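PDB 5TR7: D-alanyl-D-alanine carboxypeptidase from Vibrio cholerae, which probably removes the terminal D-alanine from peptidoglycan precursor peptides, as a penicillin-binding serine carboxypeptidase of the S11 family. Local coordinates for residues H109-T113 with E114-V118. Numbering follows the deposited sequence.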
loop_
_atom_site.group_PDB
_atom_site.type_symbol
_atom_site.label_atom_id
_atom_site.label_comp_id
_atom_site.label_asym_id
_atom_site.label_seq_id
_atom_site.Cartn_x
_atom_site.Cartn_y
_atom_site.Cartn_z
ATOM N N HIS A 109 -10.835 -5.832 -14.339
ATOM C CA HIS A 109 -10.070 -6.516 -15.404
ATOM C C HIS A 109 -9.588 -7.888 -14.905
ATOM O O HIS A 109 -9.474 -8.837 -15.658
ATOM C CB HIS A 109 -8.850 -5.641 -15.765
ATOM C CG HIS A 109 -7.984 -6.203 -16.837
ATOM N ND1 HIS A 109 -8.390 -6.253 -18.147
ATOM C CD2 HIS A 109 -6.726 -6.700 -16.816
ATOM C CE1 HIS A 109 -7.430 -6.745 -18.893
ATOM N NE2 HIS A 109 -6.415 -7.053 -18.110
ATOM N N VAL A 110 -9.235 -7.953 -13.622
ATOM C CA VAL A 110 -8.742 -9.197 -13.042
ATOM C C VAL A 110 -9.827 -10.226 -12.742
ATOM O O VAL A 110 -9.686 -11.352 -13.117
ATOM C CB VAL A 110 -7.917 -8.951 -11.767
ATOM C CG1 VAL A 110 -7.667 -10.216 -10.989
ATOM C CG2 VAL A 110 -6.585 -8.305 -12.097
ATOM N N ALA A 111 -10.907 -9.832 -12.092
ATOM C CA ALA A 111 -11.946 -10.771 -11.674
ATOM C C ALA A 111 -13.382 -10.473 -12.121
ATOM O O ALA A 111 -14.303 -11.010 -11.532
ATOM C CB ALA A 111 -11.877 -10.875 -10.146
ATOM N N GLY A 112 -13.570 -9.623 -13.144
ATOM C CA GLY A 112 -14.884 -9.300 -13.675
ATOM C C GLY A 112 -15.627 -8.241 -12.894
ATOM O O GLY A 112 -16.138 -7.278 -13.473
ATOM N N THR A 113 -15.717 -8.412 -11.579
ATOM C CA THR A 113 -16.448 -7.471 -10.746
ATOM C C THR A 113 -15.619 -7.144 -9.528
ATOM O O THR A 113 -14.788 -7.965 -9.096
ATOM C CB THR A 113 -17.716 -8.112 -10.196
ATOM O OG1 THR A 113 -17.326 -9.200 -9.364
ATOM C CG2 THR A 113 -18.633 -8.610 -11.320
ATOM N N GLU A 114 -15.881 -5.987 -8.919
ATOM C CA GLU A 114 -15.151 -5.629 -7.741
ATOM C C GLU A 114 -15.311 -6.666 -6.649
ATOM O O GLU A 114 -14.316 -6.989 -5.973
ATOM C CB GLU A 114 -15.435 -4.208 -7.204
ATOM C CG GLU A 114 -14.345 -3.746 -6.176
ATOM C CD GLU A 114 -14.531 -2.305 -5.710
ATOM O OE1 GLU A 114 -13.652 -1.735 -5.006
ATOM O OE2 GLU A 114 -15.563 -1.713 -6.055
ATOM N N ASP A 115 -16.507 -7.225 -6.490
ATOM C CA ASP A 115 -16.776 -8.197 -5.439
ATOM C C ASP A 115 -15.909 -9.432 -5.550
ATOM O O ASP A 115 -15.361 -9.899 -4.554
ATOM C CB ASP A 115 -18.258 -8.606 -5.407
ATOM C CG ASP A 115 -19.180 -7.494 -4.946
ATOM O OD1 ASP A 115 -18.730 -6.515 -4.297
ATOM O OD2 ASP A 115 -20.386 -7.628 -5.212
ATOM N N ALA A 116 -15.809 -10.000 -6.740
ATOM C CA ALA A 116 -14.979 -11.187 -6.909
ATOM C C ALA A 116 -13.547 -10.818 -6.655
ATOM O O ALA A 116 -12.805 -11.574 -6.058
ATOM C CB ALA A 116 -15.162 -11.769 -8.296
ATOM N N PHE A 117 -13.129 -9.620 -7.042
ATOM C CA PHE A 117 -11.708 -9.201 -6.789
ATOM C C PHE A 117 -11.471 -9.194 -5.297
ATOM O O PHE A 117 -10.450 -9.690 -4.826
ATOM C CB PHE A 117 -11.356 -7.876 -7.421
ATOM C CG PHE A 117 -9.914 -7.480 -7.260
ATOM C CD1 PHE A 117 -8.959 -7.961 -8.116
ATOM C CD2 PHE A 117 -9.515 -6.634 -6.223
ATOM C CE1 PHE A 117 -7.604 -7.577 -7.976
ATOM C CE2 PHE A 117 -8.195 -6.289 -6.050
ATOM C CZ PHE A 117 -7.236 -6.722 -6.964
ATOM N N VAL A 118 -12.463 -8.729 -4.556
ATOM C CA VAL A 118 -12.406 -8.720 -3.081
ATOM C C VAL A 118 -12.286 -10.172 -2.537
ATOM O O VAL A 118 -11.570 -10.427 -1.579
ATOM C CB VAL A 118 -13.567 -7.939 -2.460
ATOM C CG1 VAL A 118 -13.501 -8.035 -0.974
ATOM C CG2 VAL A 118 -13.510 -6.470 -2.833
#
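With chi1 at 63°, T113 sets its hydroxyl between its own backbone N and carbonyl carbon, turned forward over the first turn of helix 114-127, facing the amide of A116. F117 takes the other course: CG lies anti to the backbone N (chi1 -176°), which carries the ring back toward V110 at the end of the preceding helix. T113 is the N-cap residue of helix 114-127: its OG1 accepts the amide of A116, with 3.1 Å from A116 N to T113 OG1 and a nearly straight N-H...O angle of 168°. One residue further on, F117 N donates to T113 O in the plane of that carbonyl, so that a single residue engages two amides of the first turn, one through its side chain and one through its backbone.

The arrangement is a short, N-capped turn between two consecutive helices, 100-111 and 114-127, at the surface of the D-alanyl-D-alanine carboxypeptidase domain, of the beta-lactamase clan. G112, with positive phi, turns the chain between the helices, and a weak hydrogen bond from T113 N to A111 O spans the turn. Within the turn A111 CB rests against the backbone of F117, 3.6 Å from F117 N, while A116 CB approaches both A111 O, at 3.4 Å, and T113 OG1. V110 meets the phenyl ring at its edge: V110 CG1 lies in the ring plane, 3.9 Å from F117 CD1, and V110 CB comes equally close to that carbon.

Beyond the turn, the buried F117 side chain also packs on T41 and V44 of helix 37-50; the F117 side chain lies about 9 Å from that of K38, the predicted proton acceptor. The E114 side chain, extended beyond CG, places OE1 in a hydrogen bond with S138 OG.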